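Local structure of dihydropyrimidinase (Brevibacillus agri, 3SFW) at residues A80-I89 with P340-I348; V126-L137 with A161-R172. The protein probably opens the ring of dihydropyrimidines by hydrolysing a cyclic amide bond, as a dinuclear zinc enzyme of the amidohydrolase family. One frame throughout, in Å; residues are numbered along the deposited sequence.

Contact 1: residues A80-I89 with P340-I348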
loop_
_atom_site.group_PDB
_atom_site.type_symbol
_atom_site.label_atom_id
_atom_site.label_comp_id
_atom_site.label_asym_id
_atom_site.label_seq_id
_atom_site.Cartn_x
_atom_site.Cartn_y
_atom_site.Cartn_z
ATOM N N ALA A 80 -12.417 -34.143 -23.518
ATOM C CA ALA A 80 -11.196 -34.048 -22.731
ATOM C C ALA A 80 -11.502 -33.375 -21.366
ATOM O O ALA A 80 -11.034 -33.804 -20.330
ATOM C CB ALA A 80 -10.156 -33.230 -23.509
ATOM N N ALA A 81 -12.345 -32.354 -21.383
ATOM C CA ALA A 81 -12.768 -31.704 -20.128
ATOM C C ALA A 81 -13.407 -32.748 -19.220
ATOM O O ALA A 81 -13.082 -32.822 -18.023
ATOM C CB ALA A 81 -13.789 -30.576 -20.424
ATOM N N ALA A 82 -14.308 -33.553 -19.776
ATOM C CA ALA A 82 -15.019 -34.552 -18.954
ATOM C C ALA A 82 -14.031 -35.585 -18.384
ATOM O O ALA A 82 -14.089 -35.935 -17.204
ATOM C CB ALA A 82 -16.123 -35.270 -19.785
ATOM N N PHE A 83 -13.088 -36.062 -19.202
ATOM C CA PHE A 83 -12.111 -37.000 -18.644
ATOM C C PHE A 83 -11.348 -36.345 -17.483
ATOM O O PHE A 83 -10.738 -37.062 -16.692
ATOM C CB PHE A 83 -11.143 -37.488 -19.710
ATOM C CG PHE A 83 -11.649 -38.701 -20.462
ATOM C CD1 PHE A 83 -12.139 -38.560 -21.770
ATOM C CD2 PHE A 83 -11.613 -39.975 -19.875
ATOM C CE1 PHE A 83 -12.548 -39.685 -22.499
ATOM C CE2 PHE A 83 -12.090 -41.113 -20.568
ATOM C CZ PHE A 83 -12.518 -40.973 -21.894
ATOM N N GLY A 84 -11.202 -35.009 -17.554
ATOM C CA GLY A 84 -10.459 -34.215 -16.575
ATOM C C GLY A 84 -11.294 -33.748 -15.382
ATOM O O GLY A 84 -10.784 -33.035 -14.520
ATOM N N GLY A 85 -12.540 -34.207 -15.327
ATOM C CA GLY A 85 -13.441 -33.913 -14.164
ATOM C C GLY A 85 -14.186 -32.603 -14.281
ATOM O O GLY A 85 -14.721 -32.095 -13.284
ATOM N N THR A 86 -14.309 -32.091 -15.514
ATOM C CA THR A 86 -15.018 -30.821 -15.758
ATOM C C THR A 86 -16.303 -31.144 -16.532
ATOM O O THR A 86 -16.264 -31.802 -17.574
ATOM C CB THR A 86 -14.103 -29.829 -16.527
ATOM O OG1 THR A 86 -13.085 -29.359 -15.636
ATOM C CG2 THR A 86 -14.895 -28.619 -17.071
ATOM N N THR A 87 -17.442 -30.709 -16.000
ATOM C CA THR A 87 -18.738 -31.021 -16.567
ATOM C C THR A 87 -19.454 -29.851 -17.305
ATOM O O THR A 87 -20.516 -30.070 -17.941
ATOM C CB THR A 87 -19.690 -31.644 -15.506
ATOM O OG1 THR A 87 -19.738 -30.778 -14.372
ATOM C CG2 THR A 87 -19.184 -33.011 -15.051
ATOM N N SER A 88 -18.957 -28.608 -17.144
ATOM C CA SER A 88 -19.503 -27.467 -17.887
ATOM C C SER A 88 -18.346 -26.587 -18.289
ATOM O O SER A 88 -17.338 -26.493 -17.548
ATOM C CB SER A 88 -20.438 -26.650 -16.964
ATOM O OG SER A 88 -21.653 -27.331 -16.869
ATOM N N ILE A 89 -18.465 -25.934 -19.444
ATOM C CA ILE A 89 -17.494 -24.953 -19.863
ATOM C C ILE A 89 -18.184 -23.664 -20.253
ATOM O O ILE A 89 -19.400 -23.658 -20.556
ATOM C CB ILE A 89 -16.666 -25.428 -21.134
ATOM C CG1 ILE A 89 -17.603 -25.679 -22.338
ATOM C CG2 ILE A 89 -15.859 -26.707 -20.819
ATOM C CD1 ILE A 89 -16.825 -25.893 -23.629
ATOM N N PRO A 340 -2.560 -26.507 -23.977
ATOM C CA PRO A 340 -3.552 -27.546 -23.757
ATOM C C PRO A 340 -3.709 -27.815 -22.299
ATOM O O PRO A 340 -2.905 -28.547 -21.701
ATOM C CB PRO A 340 -2.968 -28.800 -24.492
ATOM C CG PRO A 340 -1.613 -28.317 -25.111
ATOM C CD PRO A 340 -1.231 -27.081 -24.259
ATOM N N ILE A 341 -4.711 -27.169 -21.710
ATOM C CA ILE A 341 -4.827 -27.093 -20.265
ATOM C C ILE A 341 -6.167 -27.695 -19.743
ATOM O O ILE A 341 -6.324 -27.954 -18.542
ATOM C CB ILE A 341 -4.717 -25.579 -19.809
ATOM C CG1 ILE A 341 -3.549 -24.848 -20.474
ATOM C CG2 ILE A 341 -4.603 -25.477 -18.244
ATOM C CD1 ILE A 341 -2.155 -25.457 -20.099
ATOM N N ILE A 342 -7.135 -27.909 -20.621
ATOM C CA ILE A 342 -8.494 -28.222 -20.117
ATOM C C ILE A 342 -8.545 -29.503 -19.268
ATOM O O ILE A 342 -9.289 -29.583 -18.284
ATOM C CB ILE A 342 -9.528 -28.231 -21.245
ATOM C CG1 ILE A 342 -10.941 -27.982 -20.689
ATOM C CG2 ILE A 342 -9.481 -29.583 -22.063
ATOM C CD1 ILE A 342 -11.970 -27.714 -21.865
ATOM N N GLU A 343 -7.754 -30.512 -19.644
ATOM C CA GLU A 343 -7.945 -31.807 -19.068
ATOM C C GLU A 343 -7.327 -31.942 -17.669
ATOM O O GLU A 343 -7.861 -32.648 -16.805
ATOM C CB GLU A 343 -7.342 -32.868 -19.987
ATOM C CG GLU A 343 -7.640 -34.290 -19.503
ATOM C CD GLU A 343 -7.407 -35.343 -20.587
ATOM O OE1 GLU A 343 -7.235 -34.977 -21.774
ATOM O OE2 GLU A 343 -7.424 -36.545 -20.235
ATOM N N ASP A 344 -6.271 -31.189 -17.415
ATOM C CA ASP A 344 -5.506 -31.390 -16.166
ATOM C C ASP A 344 -5.814 -30.387 -15.071
ATOM O O ASP A 344 -5.263 -30.488 -13.928
ATOM C CB ASP A 344 -4.029 -31.489 -16.469
ATOM C CG ASP A 344 -3.734 -32.655 -17.378
ATOM O OD1 ASP A 344 -4.207 -33.788 -17.063
ATOM O OD2 ASP A 344 -3.162 -32.411 -18.455
ATOM N N ARG A 345 -6.734 -29.468 -15.371
ATOM C CA ARG A 345 -7.032 -28.359 -14.418
ATOM C C ARG A 345 -7.419 -28.908 -13.026
ATOM O O ARG A 345 -6.850 -28.460 -11.992
ATOM C CB ARG A 345 -8.179 -27.456 -14.945
ATOM C CG ARG A 345 -8.579 -26.344 -13.932
ATOM C CD ARG A 345 -9.746 -25.477 -14.495
ATOM N NE ARG A 345 -10.941 -26.284 -14.680
ATOM C CZ ARG A 345 -12.105 -26.078 -14.066
ATOM N NH1 ARG A 345 -12.247 -25.045 -13.220
ATOM N NH2 ARG A 345 -13.124 -26.925 -14.290
ATOM N N MET A 346 -8.415 -29.800 -12.965
ATOM C CA MET A 346 -8.928 -30.266 -11.656
ATOM C C MET A 346 -7.823 -31.020 -10.890
ATOM O O MET A 346 -7.621 -30.791 -9.668
ATOM C CB MET A 346 -10.133 -31.185 -11.839
ATOM C CG MET A 346 -11.374 -30.494 -12.416
ATOM S SD MET A 346 -12.129 -29.367 -11.244
ATOM C CE MET A 346 -12.973 -30.491 -10.177
ATOM N N THR A 347 -7.172 -31.979 -11.567
ATOM C CA THR A 347 -6.167 -32.821 -10.874
ATOM C C THR A 347 -4.955 -32.029 -10.379
ATOM O O THR A 347 -4.504 -32.228 -9.238
ATOM C CB THR A 347 -5.673 -34.012 -11.723
ATOM O OG1 THR A 347 -6.784 -34.881 -11.987
ATOM C CG2 THR A 347 -4.629 -34.826 -10.899
ATOM N N ILE A 348 -4.494 -31.072 -11.171
ATOM C CA ILE A 348 -3.379 -30.223 -10.739
ATOM C C ILE A 348 -3.749 -29.402 -9.505
ATOM O O ILE A 348 -2.965 -29.303 -8.564
ATOM C CB ILE A 348 -2.877 -29.336 -11.876
ATOM C CG1 ILE A 348 -2.210 -30.254 -12.933
ATOM C CG2 ILE A 348 -1.909 -28.266 -11.379
ATOM C CD1 ILE A 348 -1.750 -29.491 -14.172
HETATM O O HOH W 1 -10.300 -30.428 -15.667
HETATM O O HOH W 2 -8.069 -33.230 -14.064
#
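Thr86 OG1 takes a hydrogen bond from Arg345 NH2 at 2.8 Å, with an N-H...O angle of 162°, and is also bonded to a water. The donor geometry is clean: OG1 lies 8° out of the guanidinium plane, at its edge, while Met346 SD lies above one face, displaced toward its rim. Thr86 opens strand 86-93 of the amidohydrolase barrel just after helix 74-83 ends in a Schellman motif, with Gly85 at positive phi and Thr86 N bonded back to Ala81 O. Arg345 NH1 goes elsewhere, to Val312 O and Thr368 O, and a bend at chi3 (63°) turns the guanidinium out of line with its extended inner chain. A methionine at Arg345 would probably leave Thr86 OG1 and those two carbonyls without their shared cationic donor, weakening the tie between the barrel strand and helix 345-354.

Close backbone packing lies beside this bond. Gly84 CA makes a CA-H...O contact of 3.0 Å with Glu343 O, and a beta carbon on Gly84 would clash with that oxygen. Two waters fill out the polar side: one joins Gly84 O to Thr86 OG1 and Ile342 O, the other joins Gly84 O to Glu343 O and Thr347 N. Glu343 runs extended past the helix end, its CG 3.5 Å from Ala80 O, and its carboxylate is bonded to His410 N. The apolar floor is Ile342, whose CD1 meets Ala81 CB at 3.7 Å and Ile89 CG2 at 4.2 Å.

Contact 2: residues V126-L137 with A161-R172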
loop_
_atom_site.group_PDB
_atom_site.type_symbol
_atom_site.label_atom_id
_atom_site.label_comp_id
_atom_site.label_asym_id
_atom_site.label_seq_id
_atom_site.Cartn_x
_atom_site.Cartn_y
_atom_site.Cartn_z
ATOM N N VAL A 126 -16.340 -8.160 -26.969
ATOM C CA VAL A 126 -16.741 -6.813 -27.500
ATOM C C VAL A 126 -15.483 -6.159 -28.083
ATOM O O VAL A 126 -14.468 -6.050 -27.379
ATOM C CB VAL A 126 -17.381 -5.932 -26.399
ATOM C CG1 VAL A 126 -17.792 -4.557 -26.938
ATOM C CG2 VAL A 126 -18.609 -6.646 -25.828
ATOM N N SER A 127 -15.511 -5.875 -29.395
ATOM C CA SER A 127 -14.348 -5.245 -30.102
ATOM C C SER A 127 -14.526 -3.747 -30.113
ATOM O O SER A 127 -13.558 -3.018 -30.254
ATOM C CB SER A 127 -14.206 -5.710 -31.578
ATOM O OG SER A 127 -15.302 -6.540 -32.019
ATOM N N ASP A 128 -15.778 -3.293 -30.112
ATOM C CA ASP A 128 -16.031 -1.875 -30.024
ATOM C C ASP A 128 -17.460 -1.534 -29.657
ATOM O O ASP A 128 -18.377 -2.335 -29.827
ATOM C CB ASP A 128 -15.570 -1.144 -31.277
ATOM C CG ASP A 128 -16.637 -1.033 -32.303
ATOM O OD1 ASP A 128 -17.113 0.097 -32.567
ATOM O OD2 ASP A 128 -17.019 -2.087 -32.827
ATOM N N ALA A 129 -17.609 -0.446 -28.928
ATOM C CA ALA A 129 -18.874 -0.210 -28.237
ATOM C C ALA A 129 -19.668 0.929 -28.923
ATOM O O ALA A 129 -20.144 1.871 -28.268
ATOM C CB ALA A 129 -18.604 0.113 -26.760
ATOM N N ASN A 130 -19.744 0.850 -30.250
ATOM C CA ASN A 130 -20.597 1.761 -31.023
ATOM C C ASN A 130 -22.075 1.613 -30.614
ATOM O O ASN A 130 -22.454 0.673 -29.909
ATOM C CB ASN A 130 -20.386 1.575 -32.543
ATOM C CG ASN A 130 -20.825 0.196 -33.050
ATOM O OD1 ASN A 130 -20.028 -0.560 -33.600
ATOM N ND2 ASN A 130 -22.105 -0.092 -32.942
ATOM N N ASP A 131 -22.886 2.622 -30.896
ATOM C CA ASP A 131 -24.255 2.628 -30.377
ATOM C C ASP A 131 -25.080 1.392 -30.773
ATOM O O ASP A 131 -25.954 0.944 -30.023
ATOM C CB ASP A 131 -24.991 3.899 -30.819
ATOM C CG ASP A 131 -24.528 5.143 -30.078
ATOM O OD1 ASP A 131 -23.724 5.043 -29.120
ATOM O OD2 ASP A 131 -25.009 6.240 -30.438
ATOM N N HIS A 132 -24.855 0.874 -31.969
ATOM C CA HIS A 132 -25.585 -0.306 -32.421
ATOM C C HIS A 132 -25.240 -1.525 -31.549
ATOM O O HIS A 132 -26.100 -2.310 -31.180
ATOM C CB HIS A 132 -25.247 -0.608 -33.885
ATOM C CG HIS A 132 -26.093 -1.686 -34.497
ATOM N ND1 HIS A 132 -27.072 -1.425 -35.439
ATOM C CD2 HIS A 132 -26.096 -3.032 -34.316
ATOM C CE1 HIS A 132 -27.659 -2.561 -35.785
ATOM N NE2 HIS A 132 -27.085 -3.550 -35.119
ATOM N N VAL A 133 -23.946 -1.703 -31.298
ATOM C CA VAL A 133 -23.488 -2.756 -30.401
ATOM C C VAL A 133 -24.124 -2.612 -29.014
ATOM O O VAL A 133 -24.592 -3.584 -28.407
ATOM C CB VAL A 133 -21.940 -2.709 -30.289
ATOM C CG1 VAL A 133 -21.453 -3.490 -29.023
ATOM C CG2 VAL A 133 -21.325 -3.275 -31.597
ATOM N N LEU A 134 -24.127 -1.402 -28.497
ATOM C CA LEU A 134 -24.661 -1.178 -27.166
ATOM C C LEU A 134 -26.153 -1.542 -27.132
ATOM O O LEU A 134 -26.647 -2.163 -26.181
ATOM C CB LEU A 134 -24.433 0.270 -26.749
ATOM C CG LEU A 134 -22.947 0.634 -26.522
ATOM C CD1 LEU A 134 -22.918 2.080 -26.053
ATOM C CD2 LEU A 134 -22.289 -0.265 -25.449
ATOM N N GLU A 135 -26.861 -1.215 -28.212
ATOM C CA GLU A 135 -28.294 -1.548 -28.286
ATOM C C GLU A 135 -28.495 -3.050 -28.356
ATOM O O GLU A 135 -29.361 -3.615 -27.669
ATOM C CB GLU A 135 -28.977 -0.860 -29.498
ATOM C CG GLU A 135 -28.849 0.673 -29.479
ATOM C CD GLU A 135 -30.187 1.428 -29.663
ATOM O OE1 GLU A 135 -30.214 2.664 -29.387
ATOM O OE2 GLU A 135 -31.190 0.807 -30.120
ATOM N N GLU A 136 -27.644 -3.709 -29.129
ATOM C CA GLU A 136 -27.721 -5.140 -29.332
ATOM C C GLU A 136 -27.506 -5.932 -28.053
ATOM O O GLU A 136 -28.030 -7.045 -27.907
ATOM C CB GLU A 136 -26.670 -5.564 -30.365
ATOM C CG GLU A 136 -27.065 -6.730 -31.112
ATOM C CD GLU A 136 -26.147 -7.126 -32.261
ATOM O OE1 GLU A 136 -25.158 -6.456 -32.637
ATOM O OE2 GLU A 136 -26.413 -8.216 -32.726
ATOM N N LEU A 137 -26.710 -5.380 -27.138
ATOM C CA LEU A 137 -26.366 -6.116 -25.901
ATOM C C LEU A 137 -27.585 -6.422 -25.041
ATOM O O LEU A 137 -27.575 -7.358 -24.251
ATOM C CB LEU A 137 -25.304 -5.346 -25.094
ATOM C CG LEU A 137 -23.888 -5.468 -25.679
ATOM C CD1 LEU A 137 -22.960 -4.519 -24.939
ATOM C CD2 LEU A 137 -23.425 -6.946 -25.537
ATOM N N ALA A 161 -9.157 -3.906 -27.907
ATOM C CA ALA A 161 -10.074 -2.767 -27.746
ATOM C C ALA A 161 -9.410 -1.678 -26.929
ATOM O O ALA A 161 -8.420 -1.929 -26.235
ATOM C CB ALA A 161 -11.367 -3.215 -27.010
ATOM N N ASP A 162 -9.970 -0.481 -26.979
ATOM C CA ASP A 162 -9.356 0.658 -26.308
ATOM C C ASP A 162 -10.171 1.091 -25.088
ATOM O O ASP A 162 -11.101 0.398 -24.684
ATOM C CB ASP A 162 -9.170 1.810 -27.304
ATOM C CG ASP A 162 -10.470 2.378 -27.803
ATOM O OD1 ASP A 162 -11.551 2.070 -27.257
ATOM O OD2 ASP A 162 -10.408 3.192 -28.760
ATOM N N ASP A 163 -9.706 2.143 -24.423
ATOM C CA ASP A 163 -10.337 2.619 -23.206
ATOM C C ASP A 163 -11.760 3.083 -23.419
ATOM O O ASP A 163 -12.600 2.919 -22.538
ATOM C CB ASP A 163 -9.513 3.726 -22.543
ATOM C CG ASP A 163 -8.210 3.198 -21.934
ATOM O OD1 ASP A 163 -8.042 1.942 -21.830
ATOM O OD2 ASP A 163 -7.386 4.046 -21.534
ATOM N N GLU A 164 -12.014 3.751 -24.534
ATOM C CA GLU A 164 -13.407 4.097 -24.863
ATOM C C GLU A 164 -14.318 2.850 -24.934
ATOM O O GLU A 164 -15.412 2.824 -24.310
ATOM C CB GLU A 164 -13.442 4.895 -26.188
ATOM C CG GLU A 164 -14.861 5.136 -26.696
ATOM C CD GLU A 164 -14.906 5.930 -28.029
ATOM O OE1 GLU A 164 -16.024 6.291 -28.438
ATOM O OE2 GLU A 164 -13.852 6.197 -28.650
ATOM N N THR A 165 -13.865 1.800 -25.607
ATOM C CA THR A 165 -14.656 0.579 -25.676
ATOM C C THR A 165 -14.847 -0.045 -24.296
ATOM O O THR A 165 -15.958 -0.463 -23.934
ATOM C CB THR A 165 -14.046 -0.410 -26.668
ATOM O OG1 THR A 165 -14.205 0.132 -27.981
ATOM C CG2 THR A 165 -14.750 -1.734 -26.608
ATOM N N LEU A 166 -13.774 -0.109 -23.523
ATOM C CA LEU A 166 -13.854 -0.807 -22.233
ATOM C C LEU A 166 -14.736 -0.012 -21.284
ATOM O O LEU A 166 -15.605 -0.572 -20.613
ATOM C CB LEU A 166 -12.434 -1.046 -21.650
ATOM C CG LEU A 166 -12.420 -1.552 -20.190
ATOM C CD1 LEU A 166 -13.199 -2.892 -20.095
ATOM C CD2 LEU A 166 -10.962 -1.730 -19.724
ATOM N N PHE A 167 -14.610 1.310 -21.265
ATOM C CA PHE A 167 -15.426 2.094 -20.310
ATOM C C PHE A 167 -16.933 2.065 -20.667
ATOM O O PHE A 167 -17.781 1.837 -19.801
ATOM C CB PHE A 167 -14.940 3.545 -20.283
ATOM C CG PHE A 167 -15.547 4.360 -19.181
ATOM C CD1 PHE A 167 -16.121 5.588 -19.467
ATOM C CD2 PHE A 167 -15.517 3.918 -17.850
ATOM C CE1 PHE A 167 -16.668 6.378 -18.433
ATOM C CE2 PHE A 167 -16.056 4.681 -16.819
ATOM C CZ PHE A 167 -16.600 5.950 -17.107
ATOM N N LYS A 168 -17.243 2.274 -21.941
ATOM C CA LYS A 168 -18.622 2.148 -22.425
ATOM C C LYS A 168 -19.215 0.766 -22.147
ATOM O O LYS A 168 -20.385 0.661 -21.740
ATOM C CB LYS A 168 -18.664 2.466 -23.919
ATOM C CG LYS A 168 -18.493 3.952 -24.181
ATOM C CD LYS A 168 -18.576 4.202 -25.695
ATOM C CE LYS A 168 -18.704 5.684 -25.991
ATOM N NZ LYS A 168 -18.938 5.869 -27.473
ATOM N N THR A 169 -18.395 -0.282 -22.298
ATOM C CA THR A 169 -18.886 -1.639 -22.112
ATOM C C THR A 169 -19.190 -1.852 -20.630
ATOM O O THR A 169 -20.233 -2.435 -20.263
ATOM C CB THR A 169 -17.890 -2.667 -22.616
ATOM O OG1 THR A 169 -17.692 -2.474 -24.011
ATOM C CG2 THR A 169 -18.383 -4.109 -22.358
ATOM N N LEU A 170 -18.343 -1.292 -19.775
ATOM C CA LEU A 170 -18.571 -1.414 -18.299
ATOM C C LEU A 170 -19.842 -0.680 -17.856
ATOM O O LEU A 170 -20.636 -1.219 -17.064
ATOM C CB LEU A 170 -17.370 -0.869 -17.509
ATOM C CG LEU A 170 -16.131 -1.796 -17.508
ATOM C CD1 LEU A 170 -14.854 -0.919 -17.226
ATOM C CD2 LEU A 170 -16.308 -2.922 -16.441
ATOM N N ILE A 171 -20.073 0.492 -18.446
ATOM C CA ILE A 171 -21.279 1.269 -18.126
ATOM C C ILE A 171 -22.517 0.521 -18.560
ATOM O O ILE A 171 -23.487 0.392 -17.812
ATOM C CB ILE A 171 -21.235 2.660 -18.763
ATOM C CG1 ILE A 171 -20.160 3.485 -18.029
ATOM C CG2 ILE A 171 -22.576 3.383 -18.605
ATOM C CD1 ILE A 171 -19.872 4.742 -18.640
ATOM N N ARG A 172 -22.481 0.028 -19.778
ATOM C CA ARG A 172 -23.620 -0.721 -20.318
ATOM C C ARG A 172 -23.826 -2.016 -19.548
ATOM O O ARG A 172 -24.958 -2.438 -19.319
ATOM C CB ARG A 172 -23.376 -0.994 -21.795
ATOM C CG ARG A 172 -24.564 -1.735 -22.469
ATOM C CD ARG A 172 -25.883 -0.917 -22.337
ATOM N NE ARG A 172 -26.868 -1.334 -23.355
ATOM C CZ ARG A 172 -28.204 -1.262 -23.222
ATOM N NH1 ARG A 172 -28.982 -1.729 -24.202
ATOM N NH2 ARG A 172 -28.769 -0.753 -22.127
HETATM O O HOH W 3 -11.930 -0.520 -29.377
HETATM O O HOH W 4 -21.198 4.349 -28.460
HETATM O O HOH W 5 -16.192 2.000 -28.898
#
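Arg172 grips Leu134 O side-on with two nitrogens, NE at 3.0 Å and NH1 at 3.1 Å. Both approach from the same face of the peptide, NE 44° out of the carbonyl plane, whereas the oxygen lies close to the guanidinium plane. A bend at chi2 (58°) turns the chain so that the NE/NH1 edge of the guanidinium faces Leu134 O, and NH2 forms a salt bridge with Glu175. This links helices 131-142 and 163-176 of the barrel's outer layer, whose segments 131-137 and 163-172 run 28° from parallel.

The van der Waals contacts are small. Leu134 CD2 lies along the Arg172 chain, 3.9 Å from its CB, and Ala129 CB rests 3.7 Å from Lys168 CB. The Val126 methyl CG1 lies 3.6 Å from the hydroxyl oxygen Thr169 OG1, which bonds to Thr165 O.

Waters bridge other polar groups across the contact. Thr165 OG1 binds two, one also held by Ser127 O and Asp162 N, the other by Ala129 N. A third connects Ala129 O and Asp131 OD1 with Lys168 NZ.

Charge pairs and a cap order the second segment itself: Lys168 is salt-bridged to Glu164, which also pairs with Lys156 of the second subunit, and Asp162 OD1 caps the helix at Thr165 N (2.9 Å).

The direct cross-contact hydrogen bonds thus both fall on one main-chain oxygen, so this link depends on the arginine and on where the helix backbone places its carbonyl.

Overall arrangement
Contact 2 is nested in the chain loop closed by contact 1: the order is 80-89, 126-137, 161-172, 340-348. Their centres lie 32 Å apart and their nearest atoms about 17 Å, so they do not touch. The barrel sheet connects them, since strand 86-93, begun in contact 1, pairs in parallel with strand 119-124, which leads into 126-137. Contact 1 lies deep in the chain, whereas contact 2 is peripheral and reaches the second subunit. Neither touches the metal centre: the side chains of Ile342 and Ala161 are about 12 and 13 Å from a zinc ion. The carboxylated Lys150, which bridges both zinc ions, falls between the two segments of contact 2 along the chain.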